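Local coordinates for protein glucuronoarabinoxylan endo-1,4-beta-xylanase (Clostridium papyrosolvens, PDB 4FMV) that acts as a family 30, subfamily 8 endoxylanase on beta-1,4-linked xylan, this chain being the catalytic region, barrel and side domain, of a longer modular enzyme, at residues Lys233-Asp238 with Ser247-Asp252; Asp56-Gly61 with Ala118-Ala123; Gln95-Lys100 with Ser105-Arg110; Ser314-Thr317 with Ala322-Val325. All coordinates share one frame; numbering follows the deposited sequence.

Interaction 1. Residues Lys233-Asp238 with Ser247-Asp252; sequences KYFDDD and SKEIHD
A salt bridge between Lys233 and Glu249 in the (beta/alpha)8 barrel links the end of strand 227-232, just beyond which the lysine lies, to the helix, 240-255, that follows it. Lys233 NZ reaches Glu249 OE1 at 2.7 Å, on the syn side of that oxygen. A second bond to the same carboxylate, Lys233 NZ to Glu249 OE2 at 3.1 Å, is weak, so the ammonium group sits unevenly between the two oxygens. The lysine starts with CG anti to its backbone N and then bends at chi2 (57°) and again near its end, which brings NZ round to the acid. Along this path Lys233 CG passes Glu249 OE2 at 3.1 Å, a close fit of methylene against carboxylate oxygen. The glutamate, by contrast, stretches out from the helix with CG anti to N (chi1 -176°) and its chain extended. Both charged ends have further partners, the carbonyl of Phe206 for NZ and the hydroxyl of Tyr262 for OE2. The buried carboxylate is thus held by the lysine and by the Tyr262 hydroxyl, while the Phe206 carbonyl steadies the lysine; these donors probably favour the ionised acid. Packing completes the contact through Phe235, whose side chain turns toward the helix and also touches Asn245 and Met246. Its ring plane and the carboxylate plane are 50° apart. The far end of the ring does the touching: Phe235 CZ lies 3.6 Å from Glu249 OE2 and 3.7 Å from Glu249 CD.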
loop_
_atom_site.group_PDB
_atom_site.type_symbol
_atom_site.label_atom_id
_atom_site.label_comp_id
_atom_site.label_asym_id
_atom_site.label_seq_id
_atom_site.Cartn_x
_atom_site.Cartn_y
_atom_site.Cartn_z
ATOM N N LYS A 233 -1.809 -6.868 -0.366
ATOM C CA LYS A 233 -1.153 -8.133 -0.050
ATOM C C LYS A 233 -1.686 -8.579 1.312
ATOM O O LYS A 233 -1.932 -7.748 2.195
ATOM C CB LYS A 233 0.379 -7.957 -0.044
ATOM C CG LYS A 233 1.192 -9.249 0.231
ATOM C CD LYS A 233 0.865 -10.365 -0.776
ATOM C CE LYS A 233 1.756 -11.614 -0.560
ATOM N NZ LYS A 233 3.181 -11.397 -0.972
ATOM N N TYR A 234 -1.821 -9.876 1.526
ATOM C CA TYR A 234 -2.034 -10.353 2.888
ATOM C C TYR A 234 -1.063 -11.481 3.186
ATOM O O TYR A 234 -0.425 -12.042 2.267
ATOM C CB TYR A 234 -3.492 -10.800 3.113
ATOM C CG TYR A 234 -3.819 -12.083 2.394
ATOM C CD1 TYR A 234 -3.584 -13.317 3.006
ATOM C CD2 TYR A 234 -4.324 -12.076 1.099
ATOM C CE1 TYR A 234 -3.851 -14.518 2.354
ATOM C CE2 TYR A 234 -4.618 -13.283 0.447
ATOM C CZ TYR A 234 -4.373 -14.488 1.082
ATOM O OH TYR A 234 -4.644 -15.688 0.449
ATOM N N PHE A 235 -0.921 -11.783 4.474
ATOM C CA PHE A 235 -0.188 -12.954 4.924
ATOM C C PHE A 235 -1.121 -13.733 5.836
ATOM O O PHE A 235 -1.955 -13.153 6.551
ATOM C CB PHE A 235 1.121 -12.559 5.623
ATOM C CG PHE A 235 2.121 -11.924 4.690
ATOM C CD1 PHE A 235 2.055 -10.568 4.406
ATOM C CD2 PHE A 235 3.101 -12.695 4.068
ATOM C CE1 PHE A 235 2.950 -9.981 3.517
ATOM C CE2 PHE A 235 4.012 -12.119 3.197
ATOM C CZ PHE A 235 3.934 -10.748 2.917
ATOM N N ASP A 236 -0.965 -15.052 5.810
ATOM C CA ASP A 236 -1.920 -15.972 6.401
ATOM C C ASP A 236 -2.210 -15.824 7.888
ATOM O O ASP A 236 -3.347 -15.994 8.302
ATOM C CB ASP A 236 -1.466 -17.416 6.152
ATOM C CG ASP A 236 -1.708 -17.867 4.724
ATOM O OD1 ASP A 236 -2.504 -17.233 3.997
ATOM O OD2 ASP A 236 -1.105 -18.874 4.338
ATOM N N ASP A 237 -1.180 -15.593 8.692
ATOM C CA ASP A 237 -1.335 -15.684 10.140
ATOM C C ASP A 237 -0.160 -15.038 10.858
ATOM O O ASP A 237 0.735 -14.468 10.222
ATOM C CB ASP A 237 -1.446 -17.147 10.568
ATOM C CG ASP A 237 -0.235 -17.951 10.167
ATOM O OD1 ASP A 237 0.887 -17.425 10.294
ATOM O OD2 ASP A 237 -0.402 -19.100 9.723
ATOM N N ASP A 238 -0.165 -15.159 12.183
ATOM C CA ASP A 238 0.815 -14.501 13.032
ATOM C C ASP A 238 2.026 -15.352 13.436
ATOM O O ASP A 238 2.805 -14.942 14.308
ATOM C CB ASP A 238 0.139 -13.837 14.236
ATOM C CG ASP A 238 -0.849 -12.751 13.815
ATOM O OD1 ASP A 238 -0.478 -11.855 13.025
ATOM O OD2 ASP A 238 -2.012 -12.806 14.254
ATOM N N SER A 247 7.548 -8.697 7.199
ATOM C CA SER A 247 8.567 -7.672 7.496
ATOM C C SER A 247 9.463 -7.505 6.283
ATOM O O SER A 247 9.653 -6.397 5.786
ATOM C CB SER A 247 9.429 -8.086 8.697
ATOM O OG SER A 247 8.692 -8.066 9.926
ATOM N N LYS A 248 10.021 -8.622 5.813
ATOM C CA LYS A 248 10.976 -8.594 4.711
ATOM C C LYS A 248 10.374 -8.062 3.400
ATOM O O LYS A 248 11.011 -7.301 2.694
ATOM C CB LYS A 248 11.594 -9.970 4.506
ATOM C CG LYS A 248 12.323 -10.122 3.150
ATOM C CD LYS A 248 13.818 -9.992 3.248
ATOM C CE LYS A 248 14.508 -10.844 2.161
ATOM N NZ LYS A 248 14.032 -10.600 0.754
ATOM N N GLU A 249 9.158 -8.467 3.061
ATOM C CA GLU A 249 8.532 -7.965 1.837
ATOM C C GLU A 249 8.291 -6.448 1.838
ATOM O O GLU A 249 8.472 -5.770 0.813
ATOM C CB GLU A 249 7.215 -8.684 1.569
ATOM C CG GLU A 249 6.581 -8.255 0.255
ATOM C CD GLU A 249 5.406 -9.129 -0.084
ATOM O OE1 GLU A 249 5.611 -10.300 -0.457
ATOM O OE2 GLU A 249 4.279 -8.653 0.043
ATOM N N ILE A 250 7.892 -5.891 2.973
ATOM C CA ILE A 250 7.725 -4.441 3.002
ATOM C C ILE A 250 9.073 -3.759 2.782
ATOM O O ILE A 250 9.176 -2.796 2.025
ATOM C CB ILE A 250 7.057 -3.940 4.304
ATOM C CG1 ILE A 250 5.695 -4.619 4.495
ATOM C CG2 ILE A 250 6.884 -2.429 4.251
ATOM C CD1 ILE A 250 5.059 -4.384 5.901
ATOM N N HIS A 251 10.110 -4.279 3.428
ATOM C CA HIS A 251 11.475 -3.817 3.179
ATOM C C HIS A 251 11.799 -3.872 1.690
ATOM O O HIS A 251 12.300 -2.897 1.120
ATOM C CB HIS A 251 12.470 -4.668 3.984
ATOM C CG HIS A 251 13.890 -4.539 3.527
ATOM N ND1 HIS A 251 14.806 -3.729 4.165
ATOM C CD2 HIS A 251 14.552 -5.125 2.501
ATOM C CE1 HIS A 251 15.973 -3.823 3.549
ATOM N NE2 HIS A 251 15.848 -4.661 2.537
ATOM N N ASP A 252 11.499 -5.002 1.050
ATOM C CA ASP A 252 11.836 -5.192 -0.369
ATOM C C ASP A 252 11.039 -4.219 -1.255
ATOM O O ASP A 252 11.552 -3.691 -2.235
ATOM C CB ASP A 252 11.584 -6.647 -0.802
ATOM C CG ASP A 252 12.658 -7.634 -0.285
ATOM O OD1 ASP A 252 13.827 -7.240 -0.148
ATOM O OD2 ASP A 252 12.333 -8.819 -0.022
#

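Interaction 2. Residues Asp56-Gly61 with Ala118-Ala123; sequences DAWKTG and AQYLNA
In the (beta/alpha)8 barrel, the loop after strand 45-49 closes against helix 114-130 through one aromatic residue, Trp58, whose indole meets Tyr120 and Ala123. The main element is an edge-to-face pair. Tyr120 turns its edge to the face of the indole's five-membered ring, with centroids 4.9 Å apart and planes at 72°. Tyr120 CD1 makes the approach, 3.6 Å from Trp58 NE1, and stands over the rim of the indole, not over its middle. The six-membered half of the same indole lies over the helix backbone, where Tyr120 CA forms a CH-pi contact 3.8 Å from the ring centroid and only 13° off the ring normal. One residue therefore meets both rings of the tryptophan, by its ring edge and by its alpha carbon. The indole reaches the helix with Trp58 CG placed between the backbone N and the carbonyl carbon (chi1 67°). On the indole's opposite face the aliphatic part of Lys59 folds back, its CG 3.5 Å above the plane of the Trp58 ring system, so that the buried indole is sandwiched between its own neighbour and the helix. Lys59 then extends to a salt bridge with Glu116, one turn back on helix 114-130, giving the loop a second hold on it. Met94 packs on both aromatic side chains. Two aliphatic contacts finish the fit on the benzene side of the indole: Gln119 CB lies 3.9 Å from Trp58 CH2, and the methyl carbon Ala123 CB rests 3.7 Å from Trp58 CE3.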
loop_
_atom_site.group_PDB
_atom_site.type_symbol
_atom_site.label_atom_id
_atom_site.label_comp_id
_atom_site.label_asym_id
_atom_site.label_seq_id
_atom_site.Cartn_x
_atom_site.Cartn_y
_atom_site.Cartn_z
ATOM N N ASP A 56 -27.799 -0.176 -10.900
ATOM C CA ASP A 56 -27.955 1.063 -11.662
ATOM C C ASP A 56 -28.427 2.242 -10.809
ATOM O O ASP A 56 -28.610 3.350 -11.330
ATOM C CB ASP A 56 -28.926 0.873 -12.830
ATOM C CG ASP A 56 -28.434 -0.151 -13.837
ATOM O OD1 ASP A 56 -27.222 -0.456 -13.858
ATOM O OD2 ASP A 56 -29.275 -0.664 -14.598
ATOM N N ALA A 57 -28.619 2.001 -9.509
ATOM C CA ALA A 57 -29.231 3.003 -8.632
ATOM C C ALA A 57 -28.350 4.245 -8.508
ATOM O O ALA A 57 -28.825 5.319 -8.116
ATOM C CB ALA A 57 -29.546 2.400 -7.258
ATOM N N TRP A 58 -27.066 4.107 -8.849
ATOM C CA TRP A 58 -26.183 5.260 -8.844
ATOM C C TRP A 58 -26.638 6.339 -9.822
ATOM O O TRP A 58 -26.357 7.522 -9.617
ATOM C CB TRP A 58 -24.747 4.864 -9.159
ATOM C CG TRP A 58 -24.542 4.372 -10.537
ATOM C CD1 TRP A 58 -24.699 3.081 -10.978
ATOM C CD2 TRP A 58 -24.090 5.127 -11.671
ATOM N NE1 TRP A 58 -24.406 3.004 -12.313
ATOM C CE2 TRP A 58 -24.033 4.244 -12.762
ATOM C CE3 TRP A 58 -23.763 6.476 -11.873
ATOM C CZ2 TRP A 58 -23.629 4.652 -14.041
ATOM C CZ3 TRP A 58 -23.376 6.879 -13.140
ATOM C CH2 TRP A 58 -23.309 5.967 -14.207
ATOM N N LYS A 59 -27.321 5.932 -10.891
ATOM C CA LYS A 59 -27.803 6.883 -11.885
ATOM C C LYS A 59 -28.899 7.785 -11.324
ATOM O O LYS A 59 -29.058 8.923 -11.773
ATOM C CB LYS A 59 -28.321 6.160 -13.126
ATOM C CG LYS A 59 -27.292 5.236 -13.788
ATOM C CD LYS A 59 -27.797 4.811 -15.167
ATOM C CE LYS A 59 -26.877 3.805 -15.847
ATOM N NZ LYS A 59 -27.380 3.556 -17.236
ATOM N N THR A 60 -29.668 7.273 -10.366
ATOM C CA THR A 60 -30.729 8.066 -9.727
ATOM C C THR A 60 -30.309 8.701 -8.404
ATOM O O THR A 60 -31.125 9.327 -7.753
ATOM C CB THR A 60 -32.043 7.272 -9.523
ATOM O OG1 THR A 60 -31.823 6.188 -8.614
ATOM C CG2 THR A 60 -32.556 6.737 -10.845
ATOM N N GLY A 61 -29.048 8.521 -8.007
ATOM C CA GLY A 61 -28.514 9.190 -6.844
ATOM C C GLY A 61 -28.877 8.541 -5.512
ATOM O O GLY A 61 -28.864 9.209 -4.464
ATOM N N ALA A 118 -16.885 5.193 -16.765
ATOM C CA ALA A 118 -16.195 6.387 -16.290
ATOM C C ALA A 118 -17.147 7.293 -15.512
ATOM O O ALA A 118 -16.744 7.907 -14.537
ATOM C CB ALA A 118 -15.564 7.151 -17.453
ATOM N N GLN A 119 -18.400 7.388 -15.948
ATOM C CA GLN A 119 -19.417 8.164 -15.202
ATOM C C GLN A 119 -19.724 7.539 -13.848
ATOM O O GLN A 119 -19.936 8.226 -12.851
ATOM C CB GLN A 119 -20.719 8.273 -16.001
ATOM C CG GLN A 119 -20.553 9.083 -17.253
ATOM C CD GLN A 119 -21.773 9.050 -18.132
ATOM O OE1 GLN A 119 -22.593 8.136 -18.052
ATOM N NE2 GLN A 119 -21.903 10.055 -18.987
ATOM N N TYR A 120 -19.767 6.217 -13.835
ATOM C CA TYR A 120 -19.932 5.457 -12.602
ATOM C C TYR A 120 -18.797 5.756 -11.634
ATOM O O TYR A 120 -19.023 6.106 -10.469
ATOM C CB TYR A 120 -19.958 3.981 -12.959
ATOM C CG TYR A 120 -19.939 2.989 -11.814
ATOM C CD1 TYR A 120 -21.066 2.778 -11.029
ATOM C CD2 TYR A 120 -18.809 2.213 -11.564
ATOM C CE1 TYR A 120 -21.059 1.836 -10.006
ATOM C CE2 TYR A 120 -18.794 1.271 -10.538
ATOM C CZ TYR A 120 -19.917 1.087 -9.771
ATOM O OH TYR A 120 -19.920 0.145 -8.768
ATOM N N LEU A 121 -17.562 5.609 -12.103
ATOM C CA LEU A 121 -16.415 5.954 -11.273
ATOM C C LEU A 121 -16.507 7.409 -10.796
ATOM O O LEU A 121 -16.225 7.713 -9.629
ATOM C CB LEU A 121 -15.104 5.711 -12.037
ATOM C CG LEU A 121 -14.817 4.227 -12.309
ATOM C CD1 LEU A 121 -13.455 4.064 -12.955
ATOM C CD2 LEU A 121 -14.891 3.429 -10.997
ATOM N N ASN A 122 -16.885 8.314 -11.692
ATOM C CA ASN A 122 -17.046 9.710 -11.294
ATOM C C ASN A 122 -18.135 9.882 -10.238
ATOM O O ASN A 122 -18.064 10.768 -9.408
ATOM C CB ASN A 122 -17.345 10.597 -12.506
ATOM C CG ASN A 122 -16.093 11.155 -13.138
ATOM O OD1 ASN A 122 -15.059 11.272 -12.481
ATOM N ND2 ASN A 122 -16.177 11.512 -14.414
ATOM N N ALA A 123 -19.157 9.039 -10.272
ATOM C CA ALA A 123 -20.242 9.197 -9.309
ATOM C C ALA A 123 -19.794 8.791 -7.896
ATOM O O ALA A 123 -20.257 9.350 -6.893
ATOM C CB ALA A 123 -21.500 8.410 -9.760
#

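Interaction 3. Residues Gln95-Lys100 with Ser105-Arg110; sequences QENFSK and SAQRLR
Phe98 and Arg108 lie side by side on the hairpin of strands 95-100 and 103-109, their ring and guanidinium planes 11° apart but displaced, so that it is Phe98 CB that covers the centre of the guanidinium, 3.5 Å above its plane. The phenyl ring runs back along the arginine's methylenes, with CD1 of Phe98 3.6 Å from CD of Arg108. The methyl of Ala106 sits over a face of the Phe98 ring in a CH-pi contact, 3.9 Å from the centroid, and the carbonyl O of Gln107 lies at the ring's edge. At the guanidinium edge stands the carboxylate of Glu96. Arg108 NE donates to Glu96 OE1 at 2.8 Å in a nearly straight bond (164°), almost exactly in the guanidinium plane but on the anti side of the oxygen; a weak bond from Arg108 NH2 goes to the same OE1. Glu96, Phe98 and Arg108 share one face of the sheet by register; the common chi1 (65° in Arg108), CG between backbone N and carbonyl carbon, then sends their chains in a similar direction. Beneath them, Glu96 and Arg108 exchange paired backbone bonds, and Phe98 N donates to Ala106 O at 3.0 Å. Near the base of the hairpin, Arg110 CG packs 3.5 Å from Glu96 OE2, while the Arg110 head pairs with Asp112 and reaches Gln95 O through a water. With its edge held by Glu96 and one face against Phe98 CB, the Arg108 guanidinium is probably restricted in its rotation, and the nearby charge probably keeps Glu96 ionised on this surface hairpin.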
loop_
_atom_site.group_PDB
_atom_site.type_symbol
_atom_site.label_atom_id
_atom_site.label_comp_id
_atom_site.label_asym_id
_atom_site.label_seq_id
_atom_site.Cartn_x
_atom_site.Cartn_y
_atom_site.Cartn_z
ATOM N N GLN A 95 -21.647 -5.297 -17.816
ATOM C CA GLN A 95 -20.905 -6.517 -18.148
ATOM C C GLN A 95 -21.431 -7.322 -19.337
ATOM O O GLN A 95 -22.601 -7.243 -19.694
ATOM C CB GLN A 95 -20.812 -7.430 -16.934
ATOM C CG GLN A 95 -19.997 -6.871 -15.791
ATOM C CD GLN A 95 -20.037 -7.796 -14.604
ATOM O OE1 GLN A 95 -21.113 -8.099 -14.083
ATOM N NE2 GLN A 95 -18.875 -8.272 -14.176
ATOM N N GLU A 96 -20.551 -8.101 -19.953
ATOM C CA GLU A 96 -21.000 -9.128 -20.875
ATOM C C GLU A 96 -20.107 -10.329 -20.723
ATOM O O GLU A 96 -18.956 -10.198 -20.303
ATOM C CB GLU A 96 -20.937 -8.630 -22.323
ATOM C CG GLU A 96 -19.525 -8.285 -22.756
ATOM C CD GLU A 96 -19.464 -7.727 -24.155
ATOM O OE1 GLU A 96 -18.344 -7.455 -24.623
ATOM O OE2 GLU A 96 -20.536 -7.554 -24.784
ATOM N N ASN A 97 -20.639 -11.500 -21.072
ATOM C CA ASN A 97 -19.830 -12.699 -21.178
ATOM C C ASN A 97 -19.013 -12.650 -22.435
ATOM O O ASN A 97 -19.402 -12.007 -23.401
ATOM C CB ASN A 97 -20.701 -13.950 -21.228
ATOM C CG ASN A 97 -21.274 -14.300 -19.885
ATOM O OD1 ASN A 97 -20.550 -14.721 -18.978
ATOM N ND2 ASN A 97 -22.581 -14.123 -19.737
ATOM N N PHE A 98 -17.879 -13.334 -22.429
ATOM C CA PHE A 98 -17.130 -13.553 -23.650
ATOM C C PHE A 98 -16.421 -14.880 -23.478
ATOM O O PHE A 98 -16.302 -15.402 -22.362
ATOM C CB PHE A 98 -16.134 -12.419 -23.933
ATOM C CG PHE A 98 -14.926 -12.403 -23.014
ATOM C CD1 PHE A 98 -15.029 -11.941 -21.713
ATOM C CD2 PHE A 98 -13.690 -12.840 -23.467
ATOM C CE1 PHE A 98 -13.918 -11.924 -20.862
ATOM C CE2 PHE A 98 -12.567 -12.826 -22.633
ATOM C CZ PHE A 98 -12.686 -12.368 -21.324
ATOM N N SER A 99 -15.956 -15.431 -24.585
ATOM C CA SER A 99 -15.322 -16.737 -24.559
ATOM C C SER A 99 -13.816 -16.523 -24.374
ATOM O O SER A 99 -13.151 -15.976 -25.255
ATOM C CB SER A 99 -15.630 -17.473 -25.870
ATOM O OG SER A 99 -15.356 -18.853 -25.767
ATOM N N LYS A 100 -13.287 -16.928 -23.218
ATOM C CA LYS A 100 -11.865 -16.752 -22.937
ATOM C C LYS A 100 -11.237 -18.136 -22.986
ATOM O O LYS A 100 -11.429 -18.955 -22.087
ATOM C CB LYS A 100 -11.684 -16.130 -21.541
ATOM C CG LYS A 100 -10.232 -15.903 -21.109
ATOM C CD LYS A 100 -10.173 -15.115 -19.813
ATOM C CE LYS A 100 -8.777 -14.576 -19.555
ATOM N NZ LYS A 100 -7.704 -15.614 -19.566
ATOM N N SER A 105 -17.876 -18.454 -19.576
ATOM C CA SER A 105 -18.356 -17.819 -18.357
ATOM C C SER A 105 -17.613 -16.526 -18.018
ATOM O O SER A 105 -17.975 -15.833 -17.064
ATOM C CB SER A 105 -18.268 -18.798 -17.177
ATOM O OG SER A 105 -16.949 -18.865 -16.646
ATOM N N ALA A 106 -16.574 -16.200 -18.786
ATOM C CA ALA A 106 -15.708 -15.066 -18.446
ATOM C C ALA A 106 -16.511 -13.788 -18.617
ATOM O O ALA A 106 -17.401 -13.734 -19.457
ATOM C CB ALA A 106 -14.468 -15.047 -19.337
ATOM N N GLN A 107 -16.229 -12.785 -17.791
ATOM C CA GLN A 107 -16.971 -11.529 -17.817
ATOM C C GLN A 107 -16.012 -10.407 -18.163
ATOM O O GLN A 107 -14.863 -10.420 -17.726
ATOM C CB GLN A 107 -17.581 -11.234 -16.435
ATOM C CG GLN A 107 -18.629 -12.250 -15.948
ATOM C CD GLN A 107 -20.013 -12.059 -16.580
ATOM O OE1 GLN A 107 -20.311 -11.018 -17.168
ATOM N NE2 GLN A 107 -20.861 -13.080 -16.461
ATOM N N ARG A 108 -16.483 -9.440 -18.938
ATOM C CA ARG A 108 -15.717 -8.224 -19.183
ATOM C C ARG A 108 -16.686 -7.044 -19.211
ATOM O O ARG A 108 -17.899 -7.243 -19.333
ATOM C CB ARG A 108 -14.963 -8.315 -20.514
ATOM C CG ARG A 108 -15.855 -8.389 -21.739
ATOM C CD ARG A 108 -15.046 -8.560 -23.014
ATOM N NE ARG A 108 -15.872 -8.605 -24.217
ATOM C CZ ARG A 108 -15.496 -9.192 -25.357
ATOM N NH1 ARG A 108 -14.304 -9.773 -25.459
ATOM N NH2 ARG A 108 -16.314 -9.205 -26.402
ATOM N N LEU A 109 -16.148 -5.828 -19.102
ATOM C CA LEU A 109 -16.913 -4.598 -19.336
ATOM C C LEU A 109 -17.230 -4.477 -20.811
ATOM O O LEU A 109 -16.312 -4.538 -21.648
ATOM C CB LEU A 109 -16.068 -3.383 -18.942
ATOM C CG LEU A 109 -16.674 -1.995 -19.072
ATOM C CD1 LEU A 109 -17.960 -1.904 -18.204
ATOM C CD2 LEU A 109 -15.649 -0.949 -18.647
ATOM N N ARG A 110 -18.514 -4.302 -21.139
ATOM C CA ARG A 110 -18.907 -4.044 -22.516
ATOM C C ARG A 110 -18.130 -2.846 -23.080
ATOM O O ARG A 110 -17.980 -1.828 -22.406
ATOM C CB ARG A 110 -20.408 -3.780 -22.585
ATOM C CG ARG A 110 -21.248 -5.039 -22.474
ATOM C CD ARG A 110 -22.702 -4.699 -22.268
ATOM N NE ARG A 110 -23.162 -3.762 -23.279
ATOM C CZ ARG A 110 -24.442 -3.537 -23.553
ATOM N NH1 ARG A 110 -25.392 -4.181 -22.876
ATOM N NH2 ARG A 110 -24.775 -2.664 -24.496
HETATM O O HOH W 1 -25.106 -5.978 -20.319
#

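Interaction 4. Residues Ser314-Thr317 with Ala322-Val325; sequences SAYT and AVIV
The ring of Tyr316 leans along its own strand toward Ser314 and across to the partner strand, with Tyr316 CE1 4.3 Å from CG2 of Val325. Its near edge faces the backbone: Tyr316 CD1 is 3.7 Å from Val323 O, which lies close to the plane of the ring. With CG anti to the carbonyl carbon (chi1 -47°), the ring stretches over one residue and brings its hydroxyl to the next side chain on that face, Tyr316 OH lying 2.7 Å from Ser314 OG in a hydrogen bond. The serine oxygen is also hydrogen-bonded to a water, which donates in turn to Val325 O at 3.1 Å. A polar chain thus runs from tyrosine hydroxyl through serine and water to the neighbouring strand, and supplies partners for both hydroxyls of these buried residues. Val323 and Val325 rise on the same face, where Met254 and Val255 near the end of helix 240-255 pack on Tyr316 and Ser314. On the other face Ala315 CB meets Ile324 CG1 at 4.2 Å, a light contact. The backbones are joined by two reciprocal pairs of bonds, Ser314 with Val325 and Tyr316 with Val323; of these, Tyr316 N to Val323 O is the shortest at 2.7 Å. The same carbonyl also receives a CA-H...O contact from Ala315 CA at 3.1 Å. This is a regular antiparallel beta hairpin, set between strands 299-303 and 380-387 with one face against barrel helix 240-255, in the beta-rich side domain that accompanies the barrel in family 30 glycoside hydrolases.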
loop_
_atom_site.group_PDB
_atom_site.type_symbol
_atom_site.label_atom_id
_atom_site.label_comp_id
_atom_site.label_asym_id
_atom_site.label_seq_id
_atom_site.Cartn_x
_atom_site.Cartn_y
_atom_site.Cartn_z
ATOM N N SER A 314 16.457 -0.465 6.186
ATOM C CA SER A 314 16.135 0.704 5.364
ATOM C C SER A 314 16.077 1.911 6.271
ATOM O O SER A 314 16.057 1.752 7.479
ATOM C CB SER A 314 14.818 0.519 4.599
ATOM O OG SER A 314 13.738 0.135 5.441
ATOM N N ALA A 315 16.073 3.110 5.698
ATOM C CA ALA A 315 16.095 4.336 6.495
ATOM C C ALA A 315 15.318 5.463 5.806
ATOM O O ALA A 315 15.175 5.463 4.592
ATOM C CB ALA A 315 17.547 4.760 6.777
ATOM N N TYR A 316 14.805 6.412 6.586
ATOM C CA TYR A 316 13.904 7.449 6.075
ATOM C C TYR A 316 14.112 8.734 6.871
ATOM O O TYR A 316 14.564 8.683 8.014
ATOM C CB TYR A 316 12.439 6.995 6.223
ATOM C CG TYR A 316 12.213 5.588 5.736
ATOM C CD1 TYR A 316 12.639 4.497 6.497
ATOM C CD2 TYR A 316 11.621 5.338 4.497
ATOM C CE1 TYR A 316 12.465 3.190 6.049
ATOM C CE2 TYR A 316 11.458 4.030 4.033
ATOM C CZ TYR A 316 11.887 2.966 4.824
ATOM O OH TYR A 316 11.729 1.672 4.407
ATOM N N THR A 317 13.792 9.885 6.278
ATOM C CA THR A 317 13.856 11.154 7.011
ATOM C C THR A 317 12.674 12.043 6.673
ATOM O O THR A 317 12.078 11.927 5.605
ATOM C CB THR A 317 15.122 11.994 6.690
ATOM O OG1 THR A 317 15.167 12.282 5.284
ATOM C CG2 THR A 317 16.382 11.279 7.099
ATOM N N ALA A 322 14.826 11.121 12.020
ATOM C CA ALA A 322 15.418 10.016 11.258
ATOM C C ALA A 322 14.767 8.722 11.711
ATOM O O ALA A 322 14.532 8.543 12.909
ATOM C CB ALA A 322 16.906 9.946 11.498
ATOM N N VAL A 323 14.476 7.837 10.756
ATOM C CA VAL A 323 13.874 6.539 11.026
ATOM C C VAL A 323 14.679 5.420 10.354
ATOM O O VAL A 323 14.975 5.499 9.148
ATOM C CB VAL A 323 12.417 6.477 10.515
ATOM C CG1 VAL A 323 11.809 5.134 10.841
ATOM C CG2 VAL A 323 11.574 7.613 11.129
ATOM N N ILE A 324 15.040 4.401 11.140
ATOM C CA ILE A 324 15.749 3.204 10.661
ATOM C C ILE A 324 14.923 1.984 11.039
ATOM O O ILE A 324 14.560 1.800 12.207
ATOM C CB ILE A 324 17.143 3.052 11.302
ATOM C CG1 ILE A 324 18.025 4.251 10.959
ATOM C CG2 ILE A 324 17.814 1.740 10.863
ATOM C CD1 ILE A 324 19.212 4.427 11.903
ATOM N N VAL A 325 14.605 1.168 10.039
ATOM C CA VAL A 325 13.881 -0.075 10.243
ATOM C C VAL A 325 14.844 -1.211 9.956
ATOM O O VAL A 325 15.361 -1.352 8.825
ATOM C CB VAL A 325 12.643 -0.169 9.321
ATOM C CG1 VAL A 325 11.934 -1.531 9.469
ATOM C CG2 VAL A 325 11.682 0.991 9.603
HETATM O O HOH W 2 13.640 -2.260 6.404
#

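In the fold
From the N terminus, interaction 2 opens first: the loop after strand 45-49 meets helix 114-130, closing a long excursion of the chain. Interaction 3, a short hairpin, is nested inside that loop, and its second strand leads into the same helix; their nearest atoms are about 7 Å apart. Interaction 1 follows in series, joining the end of strand 227-232 to helix 240-255, and interaction 4 comes last, a hairpin in the side domain. No two contacts cross. Interactions 2 and 4 lie on opposite sides of the chain's centre, whereas interactions 1 and 4 touch, His251 ND1 packing 4.2 Å from Ser314 N where barrel helix meets side domain.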